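Local coordinates for protein pyridine nucleotide-disulphide oxidoreductase dimerisation region (Escherichia coli BL21, PDB 6KYY) that is an FAD-containing flavoprotein disulfide reductase induced by hypochlorous acid, binds copper(II) and is probably involved in resistance to reactive chlorine species, at residues 139-144 with 253-258; 192-197 with 222-227. All coordinates share one frame; numbering follows the deposited sequence.

Overall arrangement
From the N terminus the chain first builds most of the FAD-binding sheet, then leaves strand 136-138 through 139-144, the first half of contact 1. It goes on to lay down the parallel sheet of the second Rossmann-like unit: strands 152-153, 167-171, 190-194 and 221-224. Contact 2 closes the short loop between the last two, 192-197 with 222-227, around helix 206-218. Only later does strand 252-255 enter the same sheet and let 253-258 close the much longer loop of contact 1, which therefore encloses contact 2. Contact 2 binds an edge strand to its neighbour; contact 1 ties the sheet to the linker from the FAD-binding part. Their centres lie about 13 Å apart.

Contact 1: 139-144 with 253-258; sequences VVPPIP and LLIASG
V139 and G258 join where two connections run between the halves of a pyridine nucleotide-disulfide oxidoreductase fold: a linker leaving the first Rossmann-type unit, and the exit of strand 252-255 from the second. The backbone N of V139 donates to the O of G258 at 3.1 Å, with the donor lying in the plane of the G258 carbonyl and an N-H...O angle of 157°. This bond clamps the two segments at one end. Beside it the branched V139 side chain turns toward the partner, its CB 3.7 Å from the O of S257, while CG2, placed next to its own backbone N, lies near the G258 carbonyl. G258 suits its site because at phi 86° and psi 163° a side chain would be jammed against the preceding carbonyl oxygen.

Further along, P141 brings CG and CD of its ring to the partner. Its CD meets CG2 of I255 at 3.7 Å, an apolar touch between side chains set at a slant to each other, and proline, with no amide N-H to satisfy, fits such an apolar approach. CG2 of I255 reaches it from a position anti to the backbone N, and the same side chain also packs on I146. The second shell is strand 167-171: its L171 O takes a weak hydrogen bond from the hydroxyl of S257. That hydroxyl oxygen, OG, also packs against CG of P141, 3.4 Å away.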
loop_
_atom_site.group_PDB
_atom_site.type_symbol
_atom_site.label_atom_id
_atom_site.label_comp_id
_atom_site.label_asym_id
_atom_site.label_seq_id
_atom_site.Cartn_x
_atom_site.Cartn_y
_atom_site.Cartn_z
ATOM N N VAL B 139 16.538 5.863 -26.166
ATOM C CA VAL B 139 16.351 5.870 -27.612
ATOM C C VAL B 139 16.131 7.309 -28.055
ATOM O O VAL B 139 15.295 8.022 -27.486
ATOM C CB VAL B 139 15.167 4.977 -28.021
ATOM C CG1 VAL B 139 14.739 5.274 -29.451
ATOM C CG2 VAL B 139 15.529 3.512 -27.863
ATOM N N VAL B 140 16.886 7.741 -29.055
ATOM C CA VAL B 140 16.799 9.094 -29.596
ATOM C C VAL B 140 16.112 9.011 -30.956
ATOM O O VAL B 140 16.656 8.391 -31.879
ATOM C CB VAL B 140 18.184 9.749 -29.715
ATOM C CG1 VAL B 140 18.043 11.231 -30.020
ATOM C CG2 VAL B 140 18.982 9.535 -28.438
ATOM N N PRO B 141 14.928 9.604 -31.124
ATOM C CA PRO B 141 14.259 9.533 -32.420
ATOM C C PRO B 141 15.025 10.317 -33.468
ATOM O O PRO B 141 15.696 11.315 -33.151
ATOM C CB PRO B 141 12.880 10.164 -32.143
ATOM C CG PRO B 141 12.729 10.142 -30.651
ATOM C CD PRO B 141 14.112 10.294 -30.113
ATOM N N PRO B 142 14.955 9.907 -34.738
ATOM C CA PRO B 142 15.721 10.593 -35.801
ATOM C C PRO B 142 15.037 11.872 -36.272
ATOM O O PRO B 142 14.508 11.980 -37.383
ATOM C CB PRO B 142 15.800 9.523 -36.899
ATOM C CG PRO B 142 14.896 8.377 -36.467
ATOM C CD PRO B 142 14.126 8.818 -35.271
ATOM N N ILE B 143 15.045 12.876 -35.408
ATOM C CA ILE B 143 14.460 14.186 -35.687
ATOM C C ILE B 143 15.592 15.203 -35.745
ATOM O O ILE B 143 16.388 15.277 -34.802
ATOM C CB ILE B 143 13.419 14.587 -34.626
ATOM C CG1 ILE B 143 12.419 13.449 -34.409
ATOM C CG2 ILE B 143 12.698 15.858 -35.039
ATOM C CD1 ILE B 143 11.632 13.562 -33.121
ATOM N N PRO B 144 15.704 15.989 -36.815
ATOM C CA PRO B 144 16.838 16.916 -36.935
ATOM C C PRO B 144 16.850 17.951 -35.820
ATOM O O PRO B 144 15.806 18.460 -35.404
ATOM C CB PRO B 144 16.621 17.572 -38.305
ATOM C CG PRO B 144 15.699 16.657 -39.041
ATOM C CD PRO B 144 14.842 15.999 -38.008
ATOM N N LEU B 253 12.103 20.254 -23.164
ATOM C CA LEU B 253 11.610 19.147 -23.975
ATOM C C LEU B 253 12.234 17.850 -23.481
ATOM O O LEU B 253 13.459 17.694 -23.514
ATOM C CB LEU B 253 11.927 19.365 -25.455
ATOM C CG LEU B 253 11.276 18.357 -26.402
ATOM C CD1 LEU B 253 9.801 18.675 -26.585
ATOM C CD2 LEU B 253 11.996 18.338 -27.736
ATOM N N LEU B 254 11.391 16.921 -23.039
ATOM C CA LEU B 254 11.838 15.640 -22.512
ATOM C C LEU B 254 11.577 14.541 -23.534
ATOM O O LEU B 254 10.455 14.405 -24.033
ATOM C CB LEU B 254 11.124 15.315 -21.200
ATOM C CG LEU B 254 11.253 13.867 -20.728
ATOM C CD1 LEU B 254 12.597 13.651 -20.065
ATOM C CD2 LEU B 254 10.120 13.499 -19.782
ATOM N N ILE B 255 12.611 13.761 -23.837
ATOM C CA ILE B 255 12.489 12.623 -24.742
ATOM C C ILE B 255 12.101 11.403 -23.915
ATOM O O ILE B 255 12.900 10.895 -23.125
ATOM C CB ILE B 255 13.786 12.369 -25.518
ATOM C CG1 ILE B 255 14.381 13.680 -26.032
ATOM C CG2 ILE B 255 13.533 11.409 -26.671
ATOM C CD1 ILE B 255 15.827 13.551 -26.466
ATOM N N ALA B 256 10.866 10.936 -24.093
ATOM C CA ALA B 256 10.419 9.701 -23.463
ATOM C C ALA B 256 10.000 8.706 -24.535
ATOM O O ALA B 256 8.838 8.288 -24.587
ATOM C CB ALA B 256 9.267 9.971 -22.492
ATOM N N SER B 257 10.940 8.328 -25.401
ATOM C CA SER B 257 10.666 7.467 -26.544
ATOM C C SER B 257 11.174 6.044 -26.326
ATOM O O SER B 257 11.555 5.361 -27.280
ATOM C CB SER B 257 11.272 8.062 -27.813
ATOM O OG SER B 257 10.644 9.287 -28.148
ATOM N N GLY B 258 11.185 5.589 -25.079
ATOM C CA GLY B 258 11.566 4.230 -24.763
ATOM C C GLY B 258 13.066 4.058 -24.595
ATOM O O GLY B 258 13.873 4.892 -25.002
#

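Contact 2: 192-197 with 222-227; sequences TILEAA and DIILNA
I193 and I223 lie side by side on neighbouring parallel strands of a Rossmann-type beta-alpha-beta unit, whose axes run within 15° of one another. The backbone bonds alternate as parallel pairing demands: N of I193 gives to O of D222 (3.0 Å), O of I193 accepts from N of I224 (3.2 Å), and N of E195 reaches O of I224 (3.0 Å) almost straight, at 178°. Beyond the strands the pairing becomes irregular. O of E195 accepts from N of A227 (3.2 Å), the donor tilted from the carbonyl plane, and N of N226 gives to O of A197 (3.1 Å) from above the plane of the A197 carbonyl. N226 turns there with positive phi (56°), a conformation asparagine tolerates well.

Apolar contacts divide between the faces. CG1 of I193, held between its backbone N and carbonyl carbon, lies 4.0 Å from CG2 of I223. On the other face CD2 of L194 runs beside CD1 of I224, 3.8 Å away, and CB of L194 nears the small A227. Beta-branched isoleucine suits an extended strand. Just past the regular strands, CB and CG of E195 cross CD1 of L225, while OE1 curls back to accept weak hydrogen bonds from the amides of A196 and A197.

Strand 190-194 is flanked by strand 167-171, whose H167 binds the T192 hydroxyl; 221-224 is an outermost strand within the chain, reached through helix 206-218.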
loop_
_atom_site.group_PDB
_atom_site.type_symbol
_atom_site.label_atom_id
_atom_site.label_comp_id
_atom_site.label_asym_id
_atom_site.label_seq_id
_atom_site.Cartn_x
_atom_site.Cartn_y
_atom_site.Cartn_z
ATOM N N THR B 192 2.624 19.104 -22.093
ATOM C CA THR B 192 2.082 18.748 -23.404
ATOM C C THR B 192 2.821 17.502 -23.883
ATOM O O THR B 192 3.977 17.585 -24.306
ATOM C CB THR B 192 2.230 19.893 -24.401
ATOM O OG1 THR B 192 1.498 21.034 -23.936
ATOM C CG2 THR B 192 1.698 19.481 -25.766
ATOM N N ILE B 193 2.156 16.350 -23.808
ATOM C CA ILE B 193 2.726 15.083 -24.252
ATOM C C ILE B 193 2.274 14.824 -25.682
ATOM O O ILE B 193 1.085 14.953 -26.001
ATOM C CB ILE B 193 2.324 13.925 -23.320
ATOM C CG1 ILE B 193 0.813 13.902 -23.083
ATOM C CG2 ILE B 193 3.043 14.040 -21.987
ATOM C CD1 ILE B 193 0.390 12.977 -21.956
ATOM N N LEU B 194 3.221 14.469 -26.546
ATOM C CA LEU B 194 2.960 14.241 -27.961
ATOM C C LEU B 194 3.231 12.779 -28.283
ATOM O O LEU B 194 4.366 12.311 -28.149
ATOM C CB LEU B 194 3.821 15.158 -28.831
ATOM C CG LEU B 194 3.848 16.626 -28.397
ATOM C CD1 LEU B 194 5.079 17.334 -28.943
ATOM C CD2 LEU B 194 2.575 17.341 -28.830
ATOM N N GLU B 195 2.192 12.066 -28.705
ATOM C CA GLU B 195 2.281 10.649 -29.027
ATOM C C GLU B 195 2.077 10.444 -30.522
ATOM O O GLU B 195 1.194 11.061 -31.128
ATOM C CB GLU B 195 1.244 9.848 -28.232
ATOM C CG GLU B 195 0.932 8.469 -28.796
ATOM C CD GLU B 195 2.019 7.455 -28.498
ATOM O OE1 GLU B 195 3.065 7.484 -29.181
ATOM O OE2 GLU B 195 1.828 6.630 -27.581
ATOM N N ALA B 196 2.902 9.578 -31.116
ATOM C CA ALA B 196 2.801 9.322 -32.548
ATOM C C ALA B 196 1.583 8.473 -32.891
ATOM O O ALA B 196 0.976 8.667 -33.952
ATOM C CB ALA B 196 4.077 8.647 -33.053
ATOM N N ALA B 197 1.216 7.533 -32.022
ATOM C CA ALA B 197 0.068 6.677 -32.277
ATOM C C ALA B 197 -1.228 7.488 -32.233
ATOM O O ALA B 197 -1.264 8.641 -31.793
ATOM C CB ALA B 197 0.013 5.536 -31.261
ATOM N N ASP B 222 -1.860 18.579 -21.698
ATOM C CA ASP B 222 -2.434 18.504 -23.035
ATOM C C ASP B 222 -1.931 17.239 -23.722
ATOM O O ASP B 222 -0.718 17.029 -23.833
ATOM C CB ASP B 222 -2.067 19.746 -23.847
ATOM C CG ASP B 222 -2.912 19.902 -25.098
ATOM O OD1 ASP B 222 -2.772 20.937 -25.783
ATOM O OD2 ASP B 222 -3.717 18.996 -25.399
ATOM N N ILE B 223 -2.859 16.402 -24.178
ATOM C CA ILE B 223 -2.537 15.141 -24.835
ATOM C C ILE B 223 -2.877 15.276 -26.312
ATOM O O ILE B 223 -4.032 15.540 -26.669
ATOM C CB ILE B 223 -3.288 13.962 -24.199
ATOM C CG1 ILE B 223 -3.338 14.120 -22.678
ATOM C CG2 ILE B 223 -2.633 12.643 -24.584
ATOM C CD1 ILE B 223 -3.806 12.883 -21.945
ATOM N N ILE B 224 -1.875 15.095 -27.170
ATOM C CA ILE B 224 -2.032 15.221 -28.614
ATOM C C ILE B 224 -1.533 13.941 -29.270
ATOM O O ILE B 224 -0.408 13.501 -29.009
ATOM C CB ILE B 224 -1.275 16.442 -29.170
ATOM C CG1 ILE B 224 -1.775 17.729 -28.510
ATOM C CG2 ILE B 224 -1.427 16.521 -30.681
ATOM C CD1 ILE B 224 -0.913 18.937 -28.800
ATOM N N LEU B 225 -2.368 13.349 -30.121
ATOM C CA LEU B 225 -2.022 12.148 -30.862
ATOM C C LEU B 225 -1.719 12.508 -32.316
ATOM O O LEU B 225 -1.800 13.670 -32.725
ATOM C CB LEU B 225 -3.153 11.119 -30.773
ATOM C CG LEU B 225 -3.523 10.546 -29.400
ATOM C CD1 LEU B 225 -2.297 10.389 -28.515
ATOM C CD2 LEU B 225 -4.583 11.396 -28.714
ATOM N N ASN B 226 -1.363 11.489 -33.104
ATOM C CA ASN B 226 -1.070 11.647 -34.532
ATOM C C ASN B 226 0.034 12.679 -34.760
ATOM O O ASN B 226 -0.084 13.577 -35.597
ATOM C CB ASN B 226 -2.332 12.021 -35.315
ATOM C CG ASN B 226 -3.503 11.117 -34.997
ATOM O OD1 ASN B 226 -3.330 9.923 -34.773
ATOM N ND2 ASN B 226 -4.705 11.685 -34.976
ATOM N N ALA B 227 1.124 12.540 -34.009
ATOM C CA ALA B 227 2.197 13.529 -33.986
ATOM C C ALA B 227 3.444 12.950 -34.642
ATOM O O ALA B 227 4.056 12.016 -34.111
ATOM C CB ALA B 227 2.490 13.972 -32.555
#